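Local coordinates for protein phosphoglycerol transferase (Streptococcus pyogenes, PDB 5U9Z) that probably transfers glycerol phosphate onto the rhamnose polysaccharide of the streptococcal cell wall, using a manganese-binding site of the alkaline phosphatase superfamily, at residues 41-46 / 202-207; 46-51 / 264-269. All blocks are in the same frame, centred on the assembly; numbering follows the deposited sequence.

Contact 1 (41-46 / 202-207); sequences IYLLSE and VITMQN. With MN (manganese (II) ion), chain C.
Leu-43 and Leu-44 pair in parallel with Val-202 and Ile-203, joining strands 39-45 and 199-203 in the central sheet of an alkaline phosphatase-like fold. Val-202 N donates to Tyr-42 O, and Leu-44 N returns a bond to Val-202 O at 2.9 Å. Thr-204 N then reaches Leu-44 O in an almost straight bond. Leu-43 CD1 presses on Val-202 CG1 at 3.3 Å, tighter than usual for two methyl groups. Beyond the paired strands, Thr-204 continues the link with its side chain. Its OG1 sits between its own backbone N and carbonyl carbon (chi1 69°), where it accepts the N-H of Glu-46 at 2.8 Å.

The Glu-46 side chain runs from this bond to the metal. CB lies 3.6 Å from Thr-204 OG1. CG stands anti to the backbone N and passes 4.1 Å from Asn-207 C. The chain bends at chi2 (58°), which turns the carboxylate onto the manganese ion. Glu-46 OE1 binds the manganese at 2.3 Å and Glu-46 OE2 at 2.1 Å. Thr-88, Asp-269 and His-270 complete the protein ligands. OE2 has a second partner: a water 2.8 Å from Glu-46 OE2 donates to it and also to Thr-204 O.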
ATOM      1  N   ILE A  41       2.351  -6.820  -7.717  1.00 52.66           N
ATOM      2  CA  ILE A  41       3.484  -6.317  -6.949  1.00 51.28           C
ATOM      3  C   ILE A  41       2.973  -5.173  -6.081  1.00 49.77           C
ATOM      4  O   ILE A  41       2.618  -4.105  -6.597  1.00 49.19           O
ATOM      5  CB  ILE A  41       4.627  -5.851  -7.861  1.00 51.36           C
ATOM      6  CG1 ILE A  41       5.068  -6.989  -8.790  1.00 53.63           C
ATOM      7  CG2 ILE A  41       5.808  -5.359  -7.029  1.00 50.46           C
ATOM      8  CD1 ILE A  41       5.979  -6.549  -9.906  1.00 52.46           C
ATOM      9  N   TYR A  42       2.918  -5.393  -4.767  1.00 50.42           N
ATOM     10  CA  TYR A  42       2.652  -4.320  -3.813  1.00 46.87           C
ATOM     11  C   TYR A  42       3.986  -3.675  -3.454  1.00 46.31           C
ATOM     12  O   TYR A  42       4.852  -4.313  -2.848  1.00 46.55           O
ATOM     13  CB  TYR A  42       1.933  -4.844  -2.573  1.00 47.56           C
ATOM     14  CG  TYR A  42       0.437  -5.015  -2.747  1.00 46.85           C
ATOM     15  CD1 TYR A  42      -0.134  -5.087  -4.011  1.00 48.07           C
ATOM     16  CD2 TYR A  42      -0.405  -5.093  -1.644  1.00 47.80           C
ATOM     17  CE1 TYR A  42      -1.497  -5.241  -4.170  1.00 47.71           C
ATOM     18  CE2 TYR A  42      -1.770  -5.245  -1.796  1.00 47.61           C
ATOM     19  CZ  TYR A  42      -2.309  -5.320  -3.063  1.00 47.61           C
ATOM     20  OH  TYR A  42      -3.665  -5.471  -3.228  1.00 47.89           O
ATOM     21  N   LEU A  43       4.152  -2.413  -3.837  1.00 44.73           N
ATOM     22  CA  LEU A  43       5.441  -1.728  -3.778  1.00 45.07           C
ATOM     23  C   LEU A  43       5.307  -0.505  -2.875  1.00 44.48           C
ATOM     24  O   LEU A  43       4.792   0.538  -3.295  1.00 42.93           O
ATOM     25  CB  LEU A  43       5.897  -1.353  -5.186  1.00 44.99           C
ATOM     26  CG  LEU A  43       7.317  -0.837  -5.409  1.00 45.61           C
ATOM     27  CD1 LEU A  43       8.357  -1.725  -4.755  1.00 46.25           C
ATOM     28  CD2 LEU A  43       7.573  -0.752  -6.908  1.00 52.36           C
ATOM     29  N   LEU A  44       5.769  -0.642  -1.634  1.00 42.84           N
ATOM     30  CA  LEU A  44       5.776   0.452  -0.667  1.00 40.90           C
ATOM     31  C   LEU A  44       7.060   1.247  -0.865  1.00 41.14           C
ATOM     32  O   LEU A  44       8.150   0.773  -0.528  1.00 41.56           O
ATOM     33  CB  LEU A  44       5.671  -0.095   0.757  1.00 41.69           C
ATOM     34  CG  LEU A  44       5.414   0.886   1.905  1.00 40.01           C
ATOM     35  CD1 LEU A  44       4.984   0.119   3.152  1.00 41.19           C
ATOM     36  CD2 LEU A  44       6.634   1.735   2.221  1.00 39.90           C
ATOM     37  N   SER A  45       6.933   2.454  -1.418  1.00 40.90           N
ATOM     38  CA  SER A  45       8.080   3.331  -1.651  1.00 40.60           C
ATOM     39  C   SER A  45       8.256   4.212  -0.419  1.00 39.81           C
ATOM     40  O   SER A  45       7.536   5.198  -0.235  1.00 38.71           O
ATOM     41  CB  SER A  45       7.873   4.158  -2.915  1.00 39.76           C
ATOM     42  OG  SER A  45       9.038   4.900  -3.243  1.00 40.69           O
ATOM     43  N   GLU A  46       9.225   3.856   0.421  1.00 41.23           N
ATOM     44  CA  GLU A  46       9.414   4.497   1.718  1.00 39.22           C
ATOM     45  C   GLU A  46       9.520   6.011   1.583  1.00 38.91           C
ATOM     46  O   GLU A  46      10.358   6.525   0.835  1.00 39.03           O
ATOM     47  CB  GLU A  46      10.672   3.927   2.385  1.00 40.05           C
ATOM     48  CG  GLU A  46      11.117   4.644   3.657  1.00 39.39           C
ATOM     49  CD  GLU A  46      10.050   4.651   4.726  1.00 39.12           C
ATOM     50  OE1 GLU A  46       9.605   5.748   5.122  1.00 39.02           O
ATOM     51  OE2 GLU A  46       9.649   3.554   5.162  1.00 41.35           O
ATOM     52  N   VAL A 202       6.693  -5.640  -1.283  1.00 44.03           N
ATOM     53  CA  VAL A 202       7.978  -4.956  -1.322  1.00 45.21           C
ATOM     54  C   VAL A 202       7.925  -3.743  -0.403  1.00 44.49           C
ATOM     55  O   VAL A 202       6.941  -2.994  -0.400  1.00 44.18           O
ATOM     56  CB  VAL A 202       8.340  -4.534  -2.762  1.00 44.45           C
ATOM     57  CG1 VAL A 202       9.753  -3.971  -2.821  1.00 44.80           C
ATOM     58  CG2 VAL A 202       8.193  -5.711  -3.717  1.00 47.61           C
ATOM     59  N   ILE A 203       8.990  -3.553   0.375  1.00 44.65           N
ATOM     60  CA  ILE A 203       9.155  -2.392   1.244  1.00 43.06           C
ATOM     61  C   ILE A 203      10.565  -1.864   1.013  1.00 43.73           C
ATOM     62  O   ILE A 203      11.541  -2.484   1.451  1.00 44.36           O
ATOM     63  CB  ILE A 203       8.936  -2.733   2.726  1.00 43.28           C
ATOM     64  CG1 ILE A 203       7.600  -3.449   2.925  1.00 41.70           C
ATOM     65  CG2 ILE A 203       8.993  -1.469   3.585  1.00 43.29           C
ATOM     66  CD1 ILE A 203       7.706  -4.963   2.896  1.00 44.35           C
ATOM     67  N   THR A 204      10.673  -0.725   0.334  1.00 42.12           N
ATOM     68  CA  THR A 204      11.968  -0.154  -0.004  1.00 43.11           C
ATOM     69  C   THR A 204      12.620   0.467   1.233  1.00 44.04           C
ATOM     70  O   THR A 204      12.034   0.524   2.320  1.00 43.50           O
ATOM     71  CB  THR A 204      11.818   0.890  -1.110  1.00 42.79           C
ATOM     72  OG1 THR A 204      11.131   2.037  -0.595  1.00 42.24           O
ATOM     73  CG2 THR A 204      11.039   0.324  -2.291  1.00 43.43           C
HETATM   74  N   MSE A 205      13.855   0.938   1.063  1.00 42.82           N
HETATM   75  CA  MSE A 205      14.610   1.555   2.154  1.00 44.67           C
HETATM   76  C   MSE A 205      15.440   2.772   1.736  1.00 42.87           C
HETATM   77  O   MSE A 205      15.950   3.494   2.593  1.00 42.42           O
HETATM   78  CB  MSE A 205      15.545   0.524   2.795  1.00 46.78           C
HETATM   79  CG  MSE A 205      14.912  -0.274   3.917  1.00 50.30           C
HETATM   80 SE   MSE A 205      14.509   0.806   5.503  1.00 51.98          SE
HETATM   81  CE  MSE A 205      16.295   0.927   6.283  1.00 50.06           C
ATOM     82  N   GLN A 206      15.575   3.007   0.428  1.00 42.06           N
ATOM     83  CA  GLN A 206      16.485   4.047  -0.047  1.00 42.34           C
ATOM     84  C   GLN A 206      16.196   5.396   0.603  1.00 39.33           C
ATOM     85  O   GLN A 206      17.114   6.095   1.046  1.00 38.54           O
ATOM     86  CB  GLN A 206      16.397   4.169  -1.569  1.00 43.94           C
ATOM     87  CG  GLN A 206      17.376   5.187  -2.158  1.00 43.97           C
ATOM     88  CD  GLN A 206      17.179   5.399  -3.643  1.00 44.53           C
ATOM     89  OE1 GLN A 206      17.450   4.512  -4.451  1.00 45.68           O
ATOM     90  NE2 GLN A 206      16.700   6.579  -4.010  1.00 43.82           N
ATOM     91  N   ASN A 207      14.923   5.789   0.654  1.00 38.45           N
ATOM     92  CA  ASN A 207      14.543   7.128   1.083  1.00 40.17           C
ATOM     93  C   ASN A 207      14.115   7.173   2.541  1.00 39.11           C
ATOM     94  O   ASN A 207      13.380   8.082   2.940  1.00 38.57           O
ATOM     95  CB  ASN A 207      13.435   7.665   0.182  1.00 40.16           C
ATOM     96  CG  ASN A 207      13.841   7.690  -1.269  1.00 39.95           C
ATOM     97  OD1 ASN A 207      15.013   7.895  -1.589  1.00 41.72           O
ATOM     98  ND2 ASN A 207      12.884   7.463  -2.160  1.00 41.08           N
TER
HETATM   99 MN    MN C 901       8.124   4.470   6.311  1.00 37.30          MN
HETATM  100  O   HOH W   1      10.942   6.055  -1.841  1.00 39.70           O
HETATM  101  O   HOH W   2      11.018   1.153   5.154  1.00 40.20           O
HETATM  102  O   HOH W   3       9.505   4.556   8.138  1.00 39.24           O

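Contact 2 (46-51 / 264-269); sequences ESLSDP and VVFYGD. With MN (manganese (II) ion), chain C.
Glu-46 and Asp-269 bring their carboxylates to one manganese ion, with the two planes 80° apart. Asp-269 uses OD2 alone, 2.1 Å from the manganese. Glu-46 OE2 and Asp-269 OD2 come within 3.3 Å of each other because both bind the metal. Ser-47 OG donates a hydrogen bond to Glu-46 OE1. The other Asp-269 oxygen, OD1, accepts the backbone N-H of Ser-47 at 2.9 Å, nearly along the C-O axis. The Asp-269 carboxylate is thus held at both oxygens, one by metal and one by backbone. Its CG lies between the backbone N and the carbonyl carbon (chi1 57°), which lets the short side chain span these two partners. Such a metal site at the ends of the central strands is characteristic of the alkaline phosphatase superfamily.

Farther from the metal, Leu-48 and Phe-266 cross at about a right angle. Leu-48 CD1 meets the ring at its edge, in plane, 3.9 Å from Phe-266 CZ. Between the carboxylates and this apolar pair the backbones come close. Gly-268 CA approaches Leu-48 O at 3.4 Å in a nearly straight CA-H...O contact. The loop 46-51 follows strand 39-45 and passes over the end of its neighbour, strand 262-268. Leu-48 also touches helix 228-256 through Leu-241 and Thr-244, and helix 65-73 through Ile-67.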
ATOM      1  N   GLU A  46       9.225   3.856   0.421  1.00 41.23           N
ATOM      2  CA  GLU A  46       9.414   4.497   1.718  1.00 39.22           C
ATOM      3  C   GLU A  46       9.520   6.011   1.583  1.00 38.91           C
ATOM      4  O   GLU A  46      10.358   6.525   0.835  1.00 39.03           O
ATOM      5  CB  GLU A  46      10.672   3.927   2.385  1.00 40.05           C
ATOM      6  CG  GLU A  46      11.117   4.644   3.657  1.00 39.39           C
ATOM      7  CD  GLU A  46      10.050   4.651   4.726  1.00 39.12           C
ATOM      8  OE1 GLU A  46       9.605   5.748   5.122  1.00 39.02           O
ATOM      9  OE2 GLU A  46       9.649   3.554   5.162  1.00 41.35           O
ATOM     10  N   SER A  47       8.646   6.718   2.302  1.00 38.02           N
ATOM     11  CA  SER A  47       8.699   8.173   2.465  1.00 38.10           C
ATOM     12  C   SER A  47       8.528   8.940   1.153  1.00 39.13           C
ATOM     13  O   SER A  47       8.924  10.107   1.069  1.00 39.08           O
ATOM     14  CB  SER A  47      10.007   8.601   3.143  1.00 38.50           C
ATOM     15  OG  SER A  47      10.100   8.086   4.463  1.00 38.38           O
ATOM     16  N   LEU A  48       7.923   8.338   0.128  1.00 38.84           N
ATOM     17  CA  LEU A  48       7.781   8.990  -1.171  1.00 40.68           C
ATOM     18  C   LEU A  48       6.525   9.854  -1.185  1.00 40.94           C
ATOM     19  O   LEU A  48       5.417   9.349  -0.975  1.00 39.80           O
ATOM     20  CB  LEU A  48       7.728   7.961  -2.302  1.00 40.26           C
ATOM     21  CG  LEU A  48       7.653   8.558  -3.714  1.00 43.19           C
ATOM     22  CD1 LEU A  48       8.536   7.796  -4.685  1.00 43.14           C
ATOM     23  CD2 LEU A  48       6.216   8.583  -4.221  1.00 43.64           C
ATOM     24  N   SER A  49       6.698  11.149  -1.448  1.00 42.17           N
ATOM     25  CA  SER A  49       5.575  12.077  -1.513  1.00 41.72           C
ATOM     26  C   SER A  49       6.038  13.356  -2.197  1.00 42.92           C
ATOM     27  O   SER A  49       7.043  13.947  -1.791  1.00 42.73           O
ATOM     28  CB  SER A  49       5.038  12.369  -0.110  1.00 39.84           C
ATOM     29  OG  SER A  49       3.775  13.009  -0.164  1.00 42.17           O
ATOM     30  N   ASP A  50       5.308  13.780  -3.221  1.00 45.83           N
ATOM     31  CA  ASP A  50       5.728  14.912  -4.040  1.00 46.78           C
ATOM     32  C   ASP A  50       5.798  16.187  -3.203  1.00 46.28           C
ATOM     33  O   ASP A  50       4.755  16.654  -2.718  1.00 45.19           O
ATOM     34  CB  ASP A  50       4.763  15.108  -5.208  1.00 48.66           C
ATOM     35  CG  ASP A  50       5.306  16.059  -6.266  1.00 55.05           C
ATOM     36  OD1 ASP A  50       6.080  16.975  -5.915  1.00 54.08           O
ATOM     37  OD2 ASP A  50       4.960  15.887  -7.456  1.00 58.68           O
ATOM     38  N   PRO A  51       6.978  16.789  -3.017  1.00 46.70           N
ATOM     39  CA  PRO A  51       7.046  18.031  -2.230  1.00 48.07           C
ATOM     40  C   PRO A  51       6.336  19.210  -2.878  1.00 50.86           C
ATOM     41  O   PRO A  51       6.205  20.257  -2.230  1.00 49.96           O
ATOM     42  CB  PRO A  51       8.553  18.291  -2.099  1.00 47.07           C
ATOM     43  CG  PRO A  51       9.179  17.528  -3.211  1.00 46.55           C
ATOM     44  CD  PRO A  51       8.315  16.332  -3.437  1.00 45.77           C
ATOM     45  N   VAL A 264       1.156  -3.358 -10.806  1.00 53.52           N
ATOM     46  CA  VAL A 264       1.940  -2.800  -9.710  1.00 51.77           C
ATOM     47  C   VAL A 264       1.065  -1.826  -8.934  1.00 51.61           C
ATOM     48  O   VAL A 264       0.416  -0.955  -9.526  1.00 50.34           O
ATOM     49  CB  VAL A 264       3.208  -2.095 -10.226  1.00 49.89           C
ATOM     50  CG1 VAL A 264       3.982  -1.459  -9.076  1.00 50.75           C
ATOM     51  CG2 VAL A 264       4.090  -3.079 -10.979  1.00 51.59           C
ATOM     52  N   VAL A 265       1.051  -1.976  -7.610  1.00 50.31           N
ATOM     53  CA  VAL A 265       0.418  -1.024  -6.704  1.00 48.76           C
ATOM     54  C   VAL A 265       1.552  -0.270  -6.019  1.00 47.34           C
ATOM     55  O   VAL A 265       2.220  -0.803  -5.126  1.00 46.85           O
ATOM     56  CB  VAL A 265      -0.504  -1.710  -5.689  1.00 49.79           C
ATOM     57  CG1 VAL A 265      -1.047  -0.696  -4.691  1.00 48.11           C
ATOM     58  CG2 VAL A 265      -1.656  -2.409  -6.403  1.00 49.64           C
ATOM     59  N   PHE A 266       1.769   0.971  -6.443  1.00 46.13           N
ATOM     60  CA  PHE A 266       2.872   1.809  -5.988  1.00 44.81           C
ATOM     61  C   PHE A 266       2.334   2.924  -5.100  1.00 45.21           C
ATOM     62  O   PHE A 266       1.327   3.558  -5.432  1.00 43.67           O
ATOM     63  CB  PHE A 266       3.602   2.403  -7.197  1.00 43.51           C
ATOM     64  CG  PHE A 266       4.871   3.143  -6.864  1.00 43.29           C
ATOM     65  CD1 PHE A 266       4.845   4.490  -6.540  1.00 43.22           C
ATOM     66  CD2 PHE A 266       6.096   2.499  -6.918  1.00 43.04           C
ATOM     67  CE1 PHE A 266       6.016   5.173  -6.252  1.00 42.48           C
ATOM     68  CE2 PHE A 266       7.269   3.176  -6.630  1.00 42.22           C
ATOM     69  CZ  PHE A 266       7.229   4.513  -6.300  1.00 41.00           C
ATOM     70  N   TYR A 267       3.008   3.172  -3.980  1.00 43.25           N
ATOM     71  CA  TYR A 267       2.518   4.184  -3.052  1.00 43.46           C
ATOM     72  C   TYR A 267       3.592   4.518  -2.029  1.00 42.63           C
ATOM     73  O   TYR A 267       4.390   3.658  -1.639  1.00 40.33           O
ATOM     74  CB  TYR A 267       1.247   3.714  -2.333  1.00 43.17           C
ATOM     75  CG  TYR A 267       1.488   2.626  -1.308  1.00 43.80           C
ATOM     76  CD1 TYR A 267       1.659   1.303  -1.696  1.00 44.21           C
ATOM     77  CD2 TYR A 267       1.538   2.922   0.049  1.00 42.60           C
ATOM     78  CE1 TYR A 267       1.879   0.307  -0.763  1.00 43.37           C
ATOM     79  CE2 TYR A 267       1.754   1.932   0.990  1.00 43.36           C
ATOM     80  CZ  TYR A 267       1.923   0.626   0.579  1.00 44.46           C
ATOM     81  OH  TYR A 267       2.141  -0.363   1.512  1.00 43.76           O
ATOM     82  N   GLY A 268       3.595   5.775  -1.595  1.00 41.84           N
ATOM     83  CA  GLY A 268       4.388   6.181  -0.449  1.00 40.35           C
ATOM     84  C   GLY A 268       3.601   5.951   0.831  1.00 38.68           C
ATOM     85  O   GLY A 268       2.406   6.227   0.900  1.00 38.81           O
ATOM     86  N   ASP A 269       4.285   5.417   1.844  1.00 38.82           N
ATOM     87  CA  ASP A 269       3.583   5.105   3.084  1.00 38.13           C
ATOM     88  C   ASP A 269       3.270   6.365   3.886  1.00 37.34           C
ATOM     89  O   ASP A 269       2.231   6.424   4.556  1.00 36.51           O
ATOM     90  CB  ASP A 269       4.391   4.105   3.918  1.00 38.37           C
ATOM     91  CG  ASP A 269       5.785   4.591   4.243  1.00 38.16           C
ATOM     92  OD1 ASP A 269       6.298   5.472   3.525  1.00 37.18           O
ATOM     93  OD2 ASP A 269       6.369   4.084   5.228  1.00 36.78           O
TER
HETATM   94 MN    MN C 901       8.124   4.470   6.311  1.00 37.30          MN
HETATM   95  O   HOH W   3       9.505   4.556   8.138  1.00 39.24           O

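Overall arrangement
Contacts 1 and 2 are neighbours at the central sheet, their centres about 8 Å apart; contact 2 joins a loop to a strand of it. They share Glu-46, the manganese ion and one of its waters. Strand 39-45 lies between strands 199-203 and 262-268, and all three run parallel. Ser-45 N to Tyr-267 O and Leu-43 N to Val-265 O are probable hydrogen bonds between the contacts. Along the chain the order is 41-46, 46-51, 202-207, 264-269, so the segments alternate. Distant parts of the sulfatase-family region therefore meet at the ends of adjacent strands. Two metal ligands, Glu-46 and Asp-269, lie just after strands 39-45 and 262-268, consistent with a superfamily active site.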